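Local coordinates for Two-component response regulator (Geobacillus stearothermophilus, PDB 6SWI), which probably binds DNA through its C-terminal helix-turn-helix domain to regulate transcription of genes of the arabinan utilization system, at residues S35-Y38 and L39-I43; P101-Y104 and R105-R108; L55-I58 and R59-A63; R9-Q12 and Y13-H17. All blocks are in the same frame, centred on the assembly; numbering follows the deposited sequence. Where two conformers were deposited one is given.

Interaction 1 of 4, residues S35-Y38 and L39-I43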
loop_
_atom_site.group_PDB
_atom_site.type_symbol
_atom_site.label_atom_id
_atom_site.label_comp_id
_atom_site.label_asym_id
_atom_site.label_seq_id
_atom_site.Cartn_x
_atom_site.Cartn_y
_atom_site.Cartn_z
ATOM N N SER A 35 18.000 -4.847 -16.124
ATOM C CA SER A 35 17.267 -6.082 -16.347
ATOM C C SER A 35 16.183 -6.263 -15.291
ATOM O O SER A 35 16.468 -6.146 -14.096
ATOM C CB SER A 35 18.238 -7.247 -16.226
ATOM O OG SER A 35 17.524 -8.437 -15.964
ATOM N N PRO A 36 14.946 -6.578 -15.685
ATOM C CA PRO A 36 13.925 -6.883 -14.670
ATOM C C PRO A 36 14.254 -8.092 -13.817
ATOM O O PRO A 36 13.874 -8.135 -12.639
ATOM C CB PRO A 36 12.656 -7.102 -15.504
ATOM C CG PRO A 36 12.920 -6.414 -16.811
ATOM C CD PRO A 36 14.388 -6.503 -17.048
ATOM N N VAL A 37 14.960 -9.083 -14.369
ATOM C CA VAL A 37 15.342 -10.241 -13.573
ATOM C C VAL A 37 16.350 -9.839 -12.507
ATOM O O VAL A 37 16.222 -10.215 -11.338
ATOM C CB VAL A 37 15.868 -11.371 -14.475
ATOM C CG1 VAL A 37 16.301 -12.559 -13.633
ATOM C CG2 VAL A 37 14.797 -11.787 -15.480
ATOM N N TYR A 38 17.368 -9.063 -12.889
ATOM C CA TYR A 38 18.323 -8.562 -11.906
ATOM C C TYR A 38 17.619 -7.783 -10.803
ATOM O O TYR A 38 17.864 -8.002 -9.612
ATOM C CB TYR A 38 19.357 -7.672 -12.597
ATOM C CG TYR A 38 20.410 -7.157 -11.650
ATOM C CD1 TYR A 38 21.439 -7.990 -11.206
ATOM C CD2 TYR A 38 20.378 -5.855 -11.183
ATOM C CE1 TYR A 38 22.416 -7.532 -10.324
ATOM C CE2 TYR A 38 21.348 -5.385 -10.299
ATOM C CZ TYR A 38 22.364 -6.228 -9.877
ATOM O OH TYR A 38 23.327 -5.766 -9.005
ATOM N N LEU A 39 16.727 -6.867 -11.181
ATOM C CA LEU A 39 16.049 -6.056 -10.179
ATOM C C LEU A 39 15.219 -6.922 -9.243
ATOM O O LEU A 39 15.250 -6.739 -8.021
ATOM C CB LEU A 39 15.160 -5.025 -10.866
ATOM C CG LEU A 39 14.377 -4.118 -9.912
ATOM C CD1 LEU A 39 15.317 -3.321 -9.015
ATOM C CD2 LEU A 39 13.472 -3.174 -10.691
ATOM N N SER A 40 14.459 -7.863 -9.805
ATOM C CA SER A 40 13.646 -8.757 -8.987
ATOM C C SER A 40 14.507 -9.502 -7.987
ATOM O O SER A 40 14.152 -9.619 -6.805
ATOM C CB SER A 40 12.931 -9.757 -9.893
ATOM O OG SER A 40 12.049 -10.596 -9.163
ATOM N N ARG A 41 15.644 -10.027 -8.449
ATOM C CA ARG A 41 16.516 -10.794 -7.574
ATOM C C ARG A 41 17.098 -9.928 -6.478
ATOM O O ARG A 41 17.204 -10.366 -5.325
ATOM C CB ARG A 41 17.661 -11.394 -8.377
ATOM C CG ARG A 41 17.252 -12.524 -9.274
ATOM C CD ARG A 41 18.475 -13.152 -9.931
ATOM N NE ARG A 41 19.452 -13.522 -8.912
ATOM C CZ ARG A 41 20.547 -12.826 -8.624
ATOM N NH1 ARG A 41 20.841 -11.726 -9.303
ATOM N NH2 ARG A 41 21.346 -13.233 -7.651
ATOM N N MET A 42 17.501 -8.702 -6.812
ATOM C CA MET A 42 18.152 -7.868 -5.810
ATOM C C MET A 42 17.158 -7.386 -4.764
ATOM O O MET A 42 17.491 -7.325 -3.577
ATOM C CB MET A 42 18.852 -6.693 -6.471
ATOM C CG MET A 42 19.977 -7.153 -7.366
ATOM S SD MET A 42 21.347 -7.845 -6.477
ATOM C CE MET A 42 22.085 -6.309 -5.986
ATOM N N ILE A 43 15.929 -7.055 -5.177
ATOM C CA ILE A 43 14.898 -6.704 -4.206
ATOM C C ILE A 43 14.665 -7.860 -3.244
ATOM O O ILE A 43 14.632 -7.679 -2.021
ATOM C CB ILE A 43 13.610 -6.274 -4.927
ATOM C CG1 ILE A 43 13.838 -4.938 -5.639
ATOM C CG2 ILE A 43 12.424 -6.218 -3.955
ATOM C CD1 ILE A 43 12.669 -4.490 -6.487
#
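Met42 lays its folded side chain across one face of the Tyr38 ring, one helical turn back, in a Met-aromatic contact led by a methylene and not by the sulfur. CG of Met42 stands 3.7 Å from the Tyr38 ring centroid, close to the ring normal and displaced toward the rim, which makes a CH-pi contact. The sulfur sits farther out, SD of Met42 being 4.4 Å from that centroid in an oblique position. Bends at chi2 (-69°) and chi3 (-79°) turn the methionine back along the ring, and its methyl ends beside the hydroxyl, with CE of Met42 3.3 Å from OH of Tyr38. On the side of Val37, CD of Arg41 is 4.3 Å from CG1 of Val37.

The backbone beneath is regular, with Met42 N bonded to Tyr38 O at 2.9 Å. The helix is started by Ser35, whose OG caps it as N-cap: it takes a nearly straight bond from Tyr38 N at 3.1 Å and a weak one from Val37 N. Leu39 points into the protein between Ala10 of helix 5-17 and Leu25 and Leu32 of helix 25-32, while Tyr38 rests on Ile6. The order of helices is consistent with an AraC-type domain, in which helix 36-47 would be the recognition helix of a helix-turn-helix.

Interaction 2 of 4, residues P101-Y104 and R105-R108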
loop_
_atom_site.group_PDB
_atom_site.type_symbol
_atom_site.label_atom_id
_atom_site.label_comp_id
_atom_site.label_asym_id
_atom_site.label_seq_id
_atom_site.Cartn_x
_atom_site.Cartn_y
_atom_site.Cartn_z
ATOM N N PRO A 101 -12.183 -4.144 4.318
ATOM C CA PRO A 101 -12.054 -2.693 4.534
ATOM C C PRO A 101 -13.111 -2.129 5.474
ATOM O O PRO A 101 -12.796 -1.318 6.351
ATOM C CB PRO A 101 -12.156 -2.125 3.113
ATOM C CG PRO A 101 -11.620 -3.231 2.244
ATOM C CD PRO A 101 -12.085 -4.506 2.891
ATOM N N ASN A 102 -14.365 -2.557 5.325
ATOM C CA ASN A 102 -15.404 -2.003 6.184
ATOM C C ASN A 102 -15.238 -2.444 7.630
ATOM O O ASN A 102 -15.449 -1.648 8.550
ATOM C CB ASN A 102 -16.790 -2.365 5.658
ATOM C CG ASN A 102 -17.288 -1.369 4.641
ATOM O OD1 ASN A 102 -17.447 -0.183 4.941
ATOM N ND2 ASN A 102 -17.531 -1.841 3.425
ATOM N N GLN A 103 -14.894 -3.711 7.860
ATOM C CA GLN A 103 -14.694 -4.151 9.232
ATOM C C GLN A 103 -13.435 -3.548 9.841
ATOM O O GLN A 103 -13.393 -3.317 11.055
ATOM C CB GLN A 103 -14.698 -5.674 9.312
ATOM C CG GLN A 103 -16.102 -6.281 9.292
ATOM C CD GLN A 103 -16.937 -5.848 10.482
ATOM O OE1 GLN A 103 -18.157 -5.714 10.384
ATOM N NE2 GLN A 103 -16.280 -5.626 11.615
ATOM N N TYR A 104 -12.412 -3.280 9.028
ATOM C CA TYR A 104 -11.245 -2.551 9.517
ATOM C C TYR A 104 -11.670 -1.212 10.114
ATOM O O TYR A 104 -11.272 -0.851 11.229
ATOM C CB TYR A 104 -10.241 -2.369 8.367
ATOM C CG TYR A 104 -8.894 -1.858 8.822
ATOM C CD1 TYR A 104 -7.905 -2.736 9.251
ATOM C CD2 TYR A 104 -8.605 -0.503 8.810
ATOM C CE1 TYR A 104 -6.670 -2.276 9.669
ATOM C CE2 TYR A 104 -7.367 -0.031 9.238
ATOM C CZ TYR A 104 -6.411 -0.926 9.668
ATOM O OH TYR A 104 -5.184 -0.477 10.110
ATOM N N ARG A 105 -12.526 -0.482 9.399
ATOM C CA ARG A 105 -13.056 0.775 9.915
ATOM C C ARG A 105 -13.900 0.570 11.163
ATOM O O ARG A 105 -13.727 1.278 12.158
ATOM C CB ARG A 105 -13.922 1.425 8.851
ATOM C CG ARG A 105 -13.199 2.425 8.051
ATOM C CD ARG A 105 -14.107 3.127 7.089
ATOM N NE ARG A 105 -13.385 4.256 6.539
ATOM C CZ ARG A 105 -13.620 4.798 5.359
ATOM N NH1 ARG A 105 -14.559 4.299 4.557
ATOM N NH2 ARG A 105 -12.887 5.826 4.977
ATOM N N ARG A 106 -14.858 -0.356 11.114
ATOM C CA ARG A 106 -15.762 -0.515 12.248
ATOM C C ARG A 106 -14.997 -0.816 13.531
ATOM O O ARG A 106 -15.366 -0.335 14.609
ATOM C CB ARG A 106 -16.803 -1.592 11.953
ATOM C CG ARG A 106 -17.810 -1.169 10.898
ATOM C CD ARG A 106 -18.939 -2.175 10.753
ATOM N NE ARG A 106 -19.851 -2.161 11.889
ATOM C CZ ARG A 106 -20.904 -1.357 11.989
ATOM N NH1 ARG A 106 -21.173 -0.496 11.020
ATOM N NH2 ARG A 106 -21.685 -1.412 13.060
ATOM N N THR A 107 -13.918 -1.588 13.435
ATOM C CA THR A 107 -13.190 -1.931 14.647
ATOM C C THR A 107 -12.241 -0.829 15.098
ATOM O O THR A 107 -12.023 -0.679 16.307
ATOM C CB THR A 107 -12.445 -3.252 14.475
ATOM O OG1 THR A 107 -11.588 -3.181 13.328
ATOM C CG2 THR A 107 -13.442 -4.381 14.308
ATOM N N ARG A 108 -11.695 -0.038 14.174
ATOM C CA ARG A 108 -10.588 0.849 14.502
ATOM C C ARG A 108 -10.882 2.337 14.427
ATOM O O ARG A 108 -10.160 3.117 15.055
ATOM C CB ARG A 108 -9.397 0.550 13.587
ATOM C CG ARG A 108 -8.820 -0.834 13.810
ATOM C CD ARG A 108 -7.979 -1.246 12.634
ATOM N NE ARG A 108 -7.285 -2.517 12.824
ATOM C CZ ARG A 108 -7.870 -3.708 12.747
ATOM N NH1 ARG A 108 -9.171 -3.803 12.508
ATOM N NH2 ARG A 108 -7.150 -4.807 12.911
HETATM O O HOH W 1 -16.735 2.468 4.668
#
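The Tyr104 ring leaves its backbone with CG trans to N (chi1 -169°), while Arg108 sends CG beside its own N (chi1 -65°) and then runs extended to NE; these two choices bring the arginine over the ring from the next turn of the helix. The chain crosses the tyrosine at about a right angle, with CD of Arg108 3.4 Å from the Tyr104 ring centroid, a CH-pi contact almost straight above the centre. Beyond it the guanidinium lies nearly flat against the ring, the planes only 10° apart, but slipped toward the rim: NE of Arg108 is 3.2 Å from CE1 of Tyr104. The overlap is therefore parallel and offset, with the aliphatic part over the middle and the charged part over one side. Between the backbones, Arg108 N makes only a weak bond to Tyr104 O, in the last turn of the helix.

Arg105 goes another way. A water accepts a hydrogen bond from NH1 of Arg105 at 2.8 Å, in the guanidinium plane, and donates one to OD1 of Asn102, also at 2.8 Å. Arg105 also grips backbone carbonyls: NE bonds to Leu67 O and NH2 to Leu72 O, so the guanidinium is held from several directions at the end of helix 51-69. Tyr104 meets Phe93 edge-to-face and packs on Ala64, Leu67 and Leu68, and Pro101 packs on Phe89. Helix 101-108 packs as the last helix against helices 51-69, 74-80 and 86-97, consistent with an AraC-type DNA-binding domain.

Interaction 3 of 4, residues L55-I58 and R59-A63; sequences LTKI and RMEKA
Leu55 lies over one face of the Arg59 guanidinium, the two side chains crossing at a slant on the long helix 51-69, which probably links the two helix-turn-helix units, as in AraC-type domains. The leucine's branch does the touching: CD2 of Leu55 is 3.5 Å from NH1 of Arg59 and sits toward the rim of the flat group, while CD1 of Leu55 is 3.6 Å from NE of Arg59. Arg59 reaches back there because its CG stands beside the backbone N (chi1 -71°) and the chain is extended from CG to NE. The polar rim is satisfied separately: NE bonds to Phe18 O, so a buried arginine ties this helix to the residue just after helix 5-17.

Thr56 and Met60 instead run side by side in the same direction, with CG2 of Thr56 4.0 Å from CG of Met60. Met60 continues onto Phe89, Phe93 and Ala96 of helix 86-97. The threonine hydroxyl turns from this apolar pair toward Ile52 O, its hydrogen-bond partner one turn back. OG1 of Thr56 also accepts a hydrogen bond at 2.9 Å from a water, which in turn accepts one from NH1 of Arg59 at 2.8 Å, in the plane of the guanidinium.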
loop_
_atom_site.group_PDB
_atom_site.type_symbol
_atom_site.label_atom_id
_atom_site.label_comp_id
_atom_site.label_asym_id
_atom_site.label_seq_id
_atom_site.Cartn_x
_atom_site.Cartn_y
_atom_site.Cartn_z
ATOM N N LEU A 55 5.190 -3.852 -2.936
ATOM C CA LEU A 55 4.252 -2.858 -3.443
ATOM C C LEU A 55 2.882 -3.032 -2.800
ATOM O O LEU A 55 2.234 -2.052 -2.398
ATOM C CB LEU A 55 4.159 -3.008 -4.958
ATOM C CG LEU A 55 3.149 -2.128 -5.692
ATOM C CD1 LEU A 55 3.395 -0.651 -5.412
ATOM C CD2 LEU A 55 3.194 -2.423 -7.178
ATOM N N THR A 56 2.421 -4.278 -2.699
ATOM C CA THR A 56 1.117 -4.522 -2.091
ATOM C C THR A 56 1.103 -4.092 -0.632
ATOM O O THR A 56 0.130 -3.489 -0.166
ATOM C CB THR A 56 0.729 -5.995 -2.246
ATOM O OG1 THR A 56 0.699 -6.336 -3.638
ATOM C CG2 THR A 56 -0.636 -6.284 -1.625
ATOM N N LYS A 57 2.176 -4.382 0.102
ATOM C CA LYS A 57 2.232 -3.985 1.501
ATOM C C LYS A 57 2.147 -2.472 1.648
ATOM O O LYS A 57 1.395 -1.968 2.491
ATOM C CB LYS A 57 3.499 -4.519 2.160
ATOM C CG LYS A 57 3.576 -4.167 3.631
ATOM C CD LYS A 57 4.635 -4.983 4.331
ATOM C CE LYS A 57 5.988 -4.762 3.691
ATOM N NZ LYS A 57 7.030 -5.575 4.360
ATOM N N ILE A 58 2.894 -1.730 0.827
ATOM C CA ILE A 58 2.846 -0.271 0.889
ATOM C C ILE A 58 1.443 0.227 0.580
ATOM O O ILE A 58 0.914 1.119 1.258
ATOM C CB ILE A 58 3.886 0.333 -0.071
ATOM C CG1 ILE A 58 5.296 0.079 0.449
ATOM C CG2 ILE A 58 3.626 1.814 -0.268
ATOM C CD1 ILE A 58 6.379 0.313 -0.589
ATOM N N ARG A 59 0.817 -0.354 -0.446
ATOM C CA ARG A 59 -0.536 0.048 -0.814
ATOM C C ARG A 59 -1.533 -0.220 0.303
ATOM O O ARG A 59 -2.388 0.626 0.590
ATOM C CB ARG A 59 -0.957 -0.686 -2.079
ATOM C CG ARG A 59 -0.227 -0.201 -3.296
ATOM C CD ARG A 59 -0.502 -1.072 -4.494
ATOM N NE ARG A 59 -0.164 -0.362 -5.714
ATOM C CZ ARG A 59 -0.114 -0.902 -6.923
ATOM N NH1 ARG A 59 -0.343 -2.194 -7.092
ATOM N NH2 ARG A 59 0.175 -0.132 -7.961
ATOM N N MET A 60 -1.466 -1.399 0.920
ATOM C CA MET A 60 -2.464 -1.742 1.928
ATOM C C MET A 60 -2.265 -0.927 3.196
ATOM O O MET A 60 -3.243 -0.558 3.862
ATOM C CB MET A 60 -2.434 -3.248 2.200
ATOM C CG MET A 60 -2.820 -4.107 0.985
ATOM S SD MET A 60 -4.469 -3.740 0.316
ATOM C CE MET A 60 -4.072 -2.857 -1.179
ATOM N N GLU A 61 -1.017 -0.610 3.537
ATOM C CA GLU A 61 -0.802 0.249 4.694
ATOM C C GLU A 61 -1.292 1.676 4.441
ATOM O O GLU A 61 -1.859 2.305 5.341
ATOM C CB GLU A 61 0.646 0.176 5.163
ATOM C CG GLU A 61 1.044 -1.253 5.555
ATOM C CD GLU A 61 0.759 -1.587 7.016
ATOM O OE1 GLU A 61 -0.364 -1.304 7.490
ATOM O OE2 GLU A 61 1.649 -2.162 7.681
ATOM N N LYS A 62 -1.120 2.194 3.220
ATOM C CA LYS A 62 -1.705 3.497 2.899
ATOM C C LYS A 62 -3.226 3.434 2.942
ATOM O O LYS A 62 -3.884 4.359 3.432
ATOM C CB LYS A 62 -1.248 3.979 1.525
ATOM C CG LYS A 62 -1.826 5.328 1.140
ATOM C CD LYS A 62 -1.317 6.405 2.083
ATOM C CE LYS A 62 -1.757 7.766 1.636
ATOM N NZ LYS A 62 -1.115 8.838 2.451
ATOM N N ALA A 63 -3.797 2.343 2.432
ATOM C CA ALA A 63 -5.247 2.196 2.471
ATOM C C ALA A 63 -5.750 2.182 3.903
ATOM O O ALA A 63 -6.774 2.797 4.215
ATOM C CB ALA A 63 -5.666 0.912 1.758
HETATM O O HOH W 2 -0.687 -4.452 -5.398
#

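Interaction 4 of 4, residues R9-Q12 and Y13-H17; sequences RARQ and YIQKH
Gln15 lays its amide at a slant across the methylene part of Arg11, one turn earlier. NE2 of Gln15 is 3.6 Å from CG of Arg11, and the amide and guanidinium planes are only 21° apart. NE2 of Gln15 also lies 3.7 Å from NE of Arg11; both nitrogens carry N-H groups, so the overlap is one of packing and not of a bond between them. Gln15 gets there with its CG beside the backbone N (chi1 -72°) and an extended chain beyond, a course that carries CG of Gln15 within 3.1 Å of Arg11 O. That same carbonyl accepts from Gln15 N. Arg11 is bent at chi3, and its side chain also touches Leu3.

Ile14 and Ala10 face the other way, into the protein. CG1 of Ile14 comes 3.2 Å from Ala10 O, and the isoleucine then fills in against Phe51, Leu54, Leu55 and Ile58. Ala10 meets Leu32. This is consistent with helix 5-17 being the opening helix of an AraC-type DNA-binding domain, packed against helices 25-32 and 51-69.

Toward the helix end, His17 sets ND1 3.2 Å above the Tyr13 ring plane, over its centre, while OH of Tyr13 lies over the rim of one imidazole face. CB of Lys16 lies over the other. ND1 of His17 also makes a weak hydrogen bond to Tyr13 O at 3.4 Å, while the Tyr13 ring meets Phe31 with the planes inclined at about 30°.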
loop_
_atom_site.group_PDB
_atom_site.type_symbol
_atom_site.label_atom_id
_atom_site.label_comp_id
_atom_site.label_asym_id
_atom_site.label_seq_id
_atom_site.Cartn_x
_atom_site.Cartn_y
_atom_site.Cartn_z
ATOM N N ARG A 9 16.905 2.847 -4.733
ATOM C CA ARG A 9 16.217 3.639 -5.751
ATOM C C ARG A 9 14.865 3.034 -6.100
ATOM O O ARG A 9 13.875 3.758 -6.280
ATOM C CB ARG A 9 17.081 3.741 -7.007
ATOM C CG ARG A 9 18.259 4.690 -6.896
ATOM C CD ARG A 9 19.263 4.461 -8.012
ATOM N NE ARG A 9 20.550 5.083 -7.717
ATOM C CZ ARG A 9 21.693 4.741 -8.300
ATOM N NH1 ARG A 9 21.709 3.784 -9.212
ATOM N NH2 ARG A 9 22.819 5.359 -7.966
ATOM N N ALA A 10 14.804 1.707 -6.217
ATOM C CA ALA A 10 13.533 1.062 -6.529
ATOM C C ALA A 10 12.517 1.282 -5.419
ATOM O O ALA A 10 11.345 1.578 -5.690
ATOM C CB ALA A 10 13.750 -0.431 -6.771
ATOM N N ARG A 11 12.945 1.129 -4.163
ATOM C CA ARG A 11 12.027 1.304 -3.045
ATOM C C ARG A 11 11.542 2.742 -2.960
ATOM O O ARG A 11 10.356 2.984 -2.717
ATOM C CB ARG A 11 12.678 0.867 -1.732
ATOM C CG ARG A 11 11.676 0.771 -0.589
ATOM C CD ARG A 11 12.322 0.319 0.706
ATOM N NE ARG A 11 13.214 1.336 1.253
ATOM C CZ ARG A 11 13.850 1.219 2.415
ATOM N NH1 ARG A 11 13.687 0.126 3.148
ATOM N NH2 ARG A 11 14.647 2.190 2.840
ATOM N N GLN A 12 12.436 3.705 -3.194
ATOM C CA GLN A 12 12.032 5.108 -3.205
ATOM C C GLN A 12 10.975 5.366 -4.268
ATOM O O GLN A 12 10.007 6.100 -4.030
ATOM C CB GLN A 12 13.242 5.988 -3.495
ATOM C CG GLN A 12 14.123 6.270 -2.312
ATOM C CD GLN A 12 15.338 7.088 -2.703
ATOM O OE1 GLN A 12 15.782 7.052 -3.854
ATOM N NE2 GLN A 12 15.884 7.831 -1.748
ATOM N N TYR A 13 11.160 4.791 -5.459
ATOM C CA TYR A 13 10.218 5.006 -6.546
ATOM C C TYR A 13 8.856 4.409 -6.212
ATOM O O TYR A 13 7.821 5.051 -6.426
ATOM C CB TYR A 13 10.767 4.416 -7.854
ATOM C CG TYR A 13 10.003 4.914 -9.057
ATOM C CD1 TYR A 13 10.359 6.099 -9.688
ATOM C CD2 TYR A 13 8.890 4.230 -9.528
ATOM C CE1 TYR A 13 9.651 6.574 -10.766
ATOM C CE2 TYR A 13 8.170 4.704 -10.604
ATOM C CZ TYR A 13 8.558 5.878 -11.217
ATOM O OH TYR A 13 7.854 6.374 -12.287
ATOM N N ILE A 14 8.844 3.189 -5.664
ATOM C CA ILE A 14 7.596 2.549 -5.261
ATOM C C ILE A 14 6.905 3.367 -4.175
ATOM O O ILE A 14 5.678 3.533 -4.184
ATOM C CB ILE A 14 7.879 1.105 -4.804
ATOM C CG1 ILE A 14 8.446 0.266 -5.952
ATOM C CG2 ILE A 14 6.621 0.457 -4.252
ATOM C CD1 ILE A 14 9.212 -0.941 -5.455
ATOM N N GLN A 15 7.686 3.887 -3.222
ATOM C CA GLN A 15 7.115 4.679 -2.093
ATOM C C GLN A 15 6.414 5.932 -2.629
ATOM O O GLN A 15 5.426 6.377 -2.021
ATOM C CB GLN A 15 8.195 5.026 -1.062
ATOM C CG GLN A 15 8.644 3.823 -0.242
ATOM C CD GLN A 15 9.890 4.042 0.584
ATOM O OE1 GLN A 15 10.701 4.924 0.319
ATOM N NE2 GLN A 15 10.060 3.208 1.591
ATOM N N LYS A 16 6.917 6.486 -3.728
ATOM C CA LYS A 16 6.309 7.672 -4.314
ATOM C C LYS A 16 5.160 7.355 -5.258
ATOM O O LYS A 16 4.240 8.173 -5.386
ATOM C CB LYS A 16 7.358 8.493 -5.073
ATOM C CG LYS A 16 8.100 9.514 -4.223
ATOM C CD LYS A 16 8.816 10.550 -5.080
ATOM C CE LYS A 16 9.952 9.931 -5.864
ATOM N NZ LYS A 16 10.765 10.952 -6.585
ATOM N N HIS A 17 5.179 6.194 -5.921
ATOM C CA HIS A 17 4.301 5.946 -7.057
ATOM C C HIS A 17 3.362 4.767 -6.877
ATOM O O HIS A 17 2.733 4.340 -7.849
ATOM C CB HIS A 17 5.110 5.827 -8.348
ATOM C CG HIS A 17 5.707 7.122 -8.764
ATOM N ND1 HIS A 17 7.061 7.375 -8.751
ATOM C CD2 HIS A 17 5.109 8.275 -9.142
ATOM C CE1 HIS A 17 7.270 8.620 -9.137
ATOM N NE2 HIS A 17 6.103 9.187 -9.381
#

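In the fold
Interactions 1 and 2 lie on opposite sides of the chain's centre, their centres about 36 Å apart, one on helix 36-47, the other on the last helix, 101-108. Interaction 3 sits between them, near the middle of the chain on the long helix 51-69, with centres about 21 Å from interaction 1 and 16 Å from interaction 2, touching neither. Interaction 4 supplies the direct connections: CB of Ala10 packs 4.0 Å from CD1 of Leu39 in interaction 1, and CG2 of Ile14 packs 3.6 Å from CD1 of Leu55 in interaction 3. Helix 5-17 therefore bridges the probable recognition helix 36-47 and the central helix. Interaction 2 is remote from interaction 4, with centres about 28 Å and nearest atoms about 18 Å apart.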